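Local coordinates for protein orotidine 5'-phosphate decarboxylase (Methanocaldococcus jannaschii, PDB 4LUI) that probably catalyses the decarboxylation of orotidine 5'-monophosphate to uridine 5'-monophosphate, the last step of de novo UMP biosynthesis, as a homodimeric TIM-barrel enzyme, at residues B[22-27]-B[206-211]; B[161-166]-B[182-187]. All blocks are in the same frame, centred on the assembly; numbering follows the deposited sequence.

Overall arrangement
Both contacts are pairings of neighbouring parallel strands in the eight-stranded barrel of this TIM-barrel enzyme, and their centres lie about 9 Å apart. Contact 1 joins the first strand, 23-27, to the last, 207-210, and so closes the barrel; contact 2 joins 161-163 to 183-186, the sixth and seventh strands, which helix 169-179 connects. Along the chain both segments of contact 2 fall between those of contact 1. Strands 183-186 and 207-210 are themselves neighbours, so four adjacent strands run without a break: I209 N probably bonds to T185 O, and Y207 packs on I184. Each contact ends at predicted substrate-binding residues, G211 in one and P186 and G187 in the other.

Contact 1 of 2, residues B[22-27]-B[206-211]; sequences PKLMLA and DYVIVG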
loop_
_atom_site.group_PDB
_atom_site.type_symbol
_atom_site.label_atom_id
_atom_site.label_comp_id
_atom_site.label_asym_id
_atom_site.label_seq_id
_atom_site.Cartn_x
_atom_site.Cartn_y
_atom_site.Cartn_z
ATOM N N PRO B 22 1.559 13.206 24.683
ATOM C CA PRO B 22 1.675 12.965 23.240
ATOM C C PRO B 22 0.694 13.790 22.412
ATOM O O PRO B 22 -0.292 14.319 22.933
ATOM C CB PRO B 22 1.370 11.467 23.101
ATOM C CG PRO B 22 0.618 11.106 24.326
ATOM C CD PRO B 22 1.149 11.996 25.415
ATOM N N LYS B 23 0.994 13.907 21.123
ATOM C CA LYS B 23 0.116 14.576 20.178
ATOM C C LYS B 23 -1.071 13.670 19.842
ATOM O O LYS B 23 -0.970 12.450 19.922
ATOM C CB LYS B 23 0.895 14.928 18.912
ATOM C CG LYS B 23 1.940 16.024 19.161
ATOM C CD LYS B 23 2.722 16.367 17.910
ATOM C CE LYS B 23 3.913 15.456 17.728
ATOM N NZ LYS B 23 4.801 15.942 16.624
ATOM N N LEU B 24 -2.200 14.272 19.484
ATOM C CA LEU B 24 -3.380 13.505 19.113
ATOM C C LEU B 24 -3.520 13.456 17.596
ATOM O O LEU B 24 -3.613 14.495 16.939
ATOM C CB LEU B 24 -4.635 14.120 19.742
ATOM C CG LEU B 24 -5.967 13.511 19.314
ATOM C CD1 LEU B 24 -6.045 12.041 19.726
ATOM C CD2 LEU B 24 -7.120 14.306 19.932
ATOM N N MET B 25 -3.525 12.246 17.045
ATOM C CA MET B 25 -3.642 12.050 15.607
ATOM C C MET B 25 -4.974 11.401 15.309
ATOM O O MET B 25 -5.270 10.328 15.828
ATOM C CB MET B 25 -2.500 11.163 15.085
ATOM C CG MET B 25 -2.589 10.899 13.577
ATOM S SD MET B 25 -1.255 9.829 12.997
ATOM C CE MET B 25 0.153 10.896 13.233
ATOM N N LEU B 26 -5.782 12.055 14.479
ATOM C CA LEU B 26 -7.063 11.489 14.073
ATOM C C LEU B 26 -6.886 10.566 12.876
ATOM O O LEU B 26 -6.354 10.998 11.849
ATOM C CB LEU B 26 -8.055 12.620 13.713
ATOM C CG LEU B 26 -9.384 12.170 13.075
ATOM C CD1 LEU B 26 -10.165 11.274 14.031
ATOM C CD2 LEU B 26 -10.228 13.371 12.633
ATOM N N ALA B 27 -7.327 9.312 13.004
ATOM C CA ALA B 27 -7.381 8.412 11.854
ATOM C C ALA B 27 -8.703 8.667 11.141
ATOM O O ALA B 27 -9.761 8.216 11.592
ATOM C CB ALA B 27 -7.250 6.927 12.287
ATOM N N ASP B 206 5.759 11.842 20.599
ATOM C CA ASP B 206 4.963 10.697 20.149
ATOM C C ASP B 206 3.548 11.135 19.765
ATOM O O ASP B 206 3.133 12.259 20.070
ATOM C CB ASP B 206 4.895 9.634 21.248
ATOM C CG ASP B 206 6.269 9.097 21.627
ATOM O OD1 ASP B 206 7.096 8.880 20.720
ATOM O OD2 ASP B 206 6.516 8.896 22.830
ATOM N N TYR B 207 2.820 10.249 19.090
ATOM C CA TYR B 207 1.420 10.496 18.752
ATOM C C TYR B 207 0.570 9.328 19.222
ATOM O O TYR B 207 0.982 8.167 19.112
ATOM C CB TYR B 207 1.217 10.584 17.237
ATOM C CG TYR B 207 1.981 11.645 16.481
ATOM C CD1 TYR B 207 3.352 11.511 16.241
ATOM C CD2 TYR B 207 1.320 12.745 15.943
ATOM C CE1 TYR B 207 4.048 12.466 15.519
ATOM C CE2 TYR B 207 2.009 13.707 15.213
ATOM C CZ TYR B 207 3.373 13.553 15.001
ATOM O OH TYR B 207 4.069 14.501 14.286
ATOM N N VAL B 208 -0.619 9.626 19.729
ATOM C CA VAL B 208 -1.618 8.584 19.923
ATOM C C VAL B 208 -2.713 8.758 18.881
ATOM O O VAL B 208 -3.119 9.882 18.564
ATOM C CB VAL B 208 -2.231 8.567 21.347
ATOM C CG1 VAL B 208 -1.214 8.056 22.365
ATOM C CG2 VAL B 208 -2.758 9.951 21.735
ATOM N N ILE B 209 -3.167 7.636 18.345
ATOM C CA ILE B 209 -4.187 7.636 17.298
ATOM C C ILE B 209 -5.556 7.360 17.896
ATOM O O ILE B 209 -5.724 6.440 18.695
ATOM C CB ILE B 209 -3.932 6.538 16.268
ATOM C CG1 ILE B 209 -2.539 6.665 15.648
ATOM C CG2 ILE B 209 -4.994 6.571 15.170
ATOM C CD1 ILE B 209 -2.176 5.438 14.814
ATOM N N VAL B 210 -6.539 8.146 17.482
ATOM C CA VAL B 210 -7.945 7.857 17.761
ATOM C C VAL B 210 -8.670 7.930 16.429
ATOM O O VAL B 210 -8.387 8.811 15.613
ATOM C CB VAL B 210 -8.544 8.862 18.762
ATOM C CG1 VAL B 210 -10.029 8.602 18.984
ATOM C CG2 VAL B 210 -7.784 8.801 20.091
ATOM N N GLY B 211 -9.582 6.994 16.204
ATOM C CA GLY B 211 -10.282 6.917 14.935
ATOM C C GLY B 211 -11.791 6.980 15.081
ATOM O O GLY B 211 -12.376 8.060 15.267
#
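Five backbone hydrogen bonds join P22-A27 to D206-G211, with the donors alternating between the strands. K23 N gives to D206 O, V208 N to K23 O, M25 N to V208 O, V210 N to M25 O and A27 N to V210 O; the M25 bond measures 2.8 Å from N to V208 O. CA-H groups share some of these oxygens, I209 CA lying 3.3 Å from M25 O. Pairing is parallel, as expected where the first and last strands of a TIM barrel meet and close the cylinder; on its other edge strand 23-27 bonds to strand 49-53.

K23, Y207, M25 and I209 line the barrel interior. The Y207 ring is held between two side chains: K23 CE sits over one face, 3.7 Å from the ring centroid, and M25 CE over the opposite one, at 3.9 Å. Lysine suits its place because its long methylene chain can cover an aromatic face while its ammonium end continues to the rim; the bend at chi3 (-86°) helps bring NZ to 2.8 Å from Y207 OH, a weak hydrogen bond. That hydroxyl has a stronger partner in E75. Methionine's flexible thioether serves the other face, its terminal methyl turned over the ring by chi3. At the end of the first strand, small A27 lays its CB against I209 CG2.

L24, V208, L26 and V210 face outward, toward the surrounding helices, where branched aliphatic chains fill the layer between sheet and helix. L24 CD1 reaches 3.7 Å from V210 CG2, and P22 CG meets V208 CG1. L26 also packs on helix 33-43. G211, a predicted substrate-binding residue, is the N-cap of the helix that follows.

Contact 2 of 2, residues B[161-166]-B[182-187]; sequences AIVAPS and PVITPG
T185 and S166 each send a hydroxyl across to a main-chain carbonyl, just past the end of strand 161-163 and at the end of strand 183-186. Followed outward from its backbone, T185 starts with CB, 3.2 Å from A164 O. Its OG1, set anti to the backbone N (chi1 -166°), then donates to that same oxygen at 2.8 Å, from a position tilted 27° out of the carbonyl plane. OG1 also lies close to S166 N, but the angle there is too poor for a bond. Threonine fits here because a beta-branched residue suits a strand while its hydroxyl supplies a link where P186, having no N-H, can donate none.

The short side chain of S166 lets OG donate to P186 O at 2.7 Å, a bond that S166 N would make if the parallel register continued. Below these links the pairing is regular and parallel: I162 N gives to P182 O, I184 N to I162 O and A164 N to I184 O, the last being the longest at 3.2 Å. On the helix side, I162 CG1 meets V183 CG2 at 3.9 Å, and I162 packs on helix 169-179, which links the two strands in a beta-alpha-beta unit. Toward the barrel interior, I184 CD1 meets the single methyl of A161, CB, at 4.0 Å, and V163 CG2 lies beside I184 CB.

P186 and G187 open the predicted substrate-binding segment, so two side-chain hydroxyls that take over from backbone donors would help to fix its start against 161-166.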
loop_
_atom_site.group_PDB
_atom_site.type_symbol
_atom_site.label_atom_id
_atom_site.label_comp_id
_atom_site.label_asym_id
_atom_site.label_seq_id
_atom_site.Cartn_x
_atom_site.Cartn_y
_atom_site.Cartn_z
ATOM N N ALA B 161 9.639 8.755 12.292
ATOM C CA ALA B 161 8.822 8.117 13.320
ATOM C C ALA B 161 8.528 6.683 12.925
ATOM O O ALA B 161 8.745 6.292 11.778
ATOM C CB ALA B 161 7.502 8.875 13.517
ATOM N N ILE B 162 8.019 5.904 13.872
ATOM C CA ILE B 162 7.554 4.556 13.554
ATOM C C ILE B 162 6.106 4.375 13.987
ATOM O O ILE B 162 5.600 5.091 14.872
ATOM C CB ILE B 162 8.428 3.480 14.227
ATOM C CG1 ILE B 162 8.439 3.659 15.742
ATOM C CG2 ILE B 162 9.853 3.544 13.698
ATOM C CD1 ILE B 162 9.160 2.534 16.464
ATOM N N VAL B 163 5.452 3.402 13.358
ATOM C CA VAL B 163 4.088 3.013 13.699
ATOM C C VAL B 163 4.178 1.633 14.333
ATOM O O VAL B 163 4.784 0.731 13.768
ATOM C CB VAL B 163 3.214 2.924 12.440
ATOM C CG1 VAL B 163 1.882 2.267 12.762
ATOM C CG2 VAL B 163 2.998 4.295 11.859
ATOM N N ALA B 164 3.599 1.485 15.519
ATOM C CA ALA B 164 3.635 0.220 16.244
ATOM C C ALA B 164 2.444 0.164 17.198
ATOM O O ALA B 164 1.872 1.202 17.547
ATOM C CB ALA B 164 4.957 0.073 17.003
ATOM N N PRO B 165 2.032 -1.048 17.592
ATOM C CA PRO B 165 0.842 -1.213 18.431
ATOM C C PRO B 165 1.061 -0.922 19.912
ATOM O O PRO B 165 2.194 -0.943 20.400
ATOM C CB PRO B 165 0.503 -2.704 18.264
ATOM C CG PRO B 165 1.225 -3.137 17.040
ATOM C CD PRO B 165 2.484 -2.338 17.043
ATOM N N SER B 166 -0.051 -0.689 20.612
ATOM C CA SER B 166 -0.058 -0.439 22.048
ATOM C C SER B 166 -0.828 -1.531 22.810
ATOM O O SER B 166 -1.225 -1.339 23.964
ATOM C CB SER B 166 -0.699 0.925 22.323
ATOM O OG SER B 166 -1.989 0.995 21.719
ATOM N N PRO B 182 10.328 8.820 17.613
ATOM C CA PRO B 182 8.898 9.001 17.884
ATOM C C PRO B 182 8.063 7.806 17.421
ATOM O O PRO B 182 8.347 7.203 16.379
ATOM C CB PRO B 182 8.545 10.236 17.053
ATOM C CG PRO B 182 9.821 11.026 17.042
ATOM C CD PRO B 182 10.898 9.980 16.906
ATOM N N VAL B 183 7.043 7.475 18.206
ATOM C CA VAL B 183 6.152 6.373 17.898
ATOM C C VAL B 183 4.754 6.928 17.717
ATOM O O VAL B 183 4.343 7.858 18.434
ATOM C CB VAL B 183 6.134 5.341 19.040
ATOM C CG1 VAL B 183 5.254 4.159 18.673
ATOM C CG2 VAL B 183 7.538 4.862 19.321
ATOM N N ILE B 184 4.052 6.363 16.739
ATOM C CA ILE B 184 2.648 6.638 16.465
ATOM C C ILE B 184 1.894 5.343 16.790
ATOM O O ILE B 184 2.162 4.297 16.192
ATOM C CB ILE B 184 2.470 6.995 14.990
ATOM C CG1 ILE B 184 3.253 8.279 14.674
ATOM C CG2 ILE B 184 1.007 7.159 14.644
ATOM C CD1 ILE B 184 3.558 8.459 13.182
ATOM N N THR B 185 0.987 5.404 17.758
ATOM C CA THR B 185 0.382 4.191 18.308
ATOM C C THR B 185 -1.068 4.456 18.736
ATOM O O THR B 185 -1.426 5.587 19.054
ATOM C CB THR B 185 1.224 3.680 19.504
ATOM O OG1 THR B 185 0.845 2.338 19.832
ATOM C CG2 THR B 185 1.051 4.561 20.733
ATOM N N PRO B 186 -1.925 3.424 18.737
ATOM C CA PRO B 186 -3.300 3.726 19.164
ATOM C C PRO B 186 -3.381 4.160 20.618
ATOM O O PRO B 186 -2.716 3.581 21.474
ATOM C CB PRO B 186 -4.019 2.384 18.987
ATOM C CG PRO B 186 -3.247 1.700 17.921
ATOM C CD PRO B 186 -1.807 2.064 18.187
ATOM N N GLY B 187 -4.212 5.161 20.894
ATOM C CA GLY B 187 -4.347 5.678 22.242
ATOM C C GLY B 187 -5.585 5.143 22.930
ATOM O O GLY B 187 -5.778 5.341 24.132
#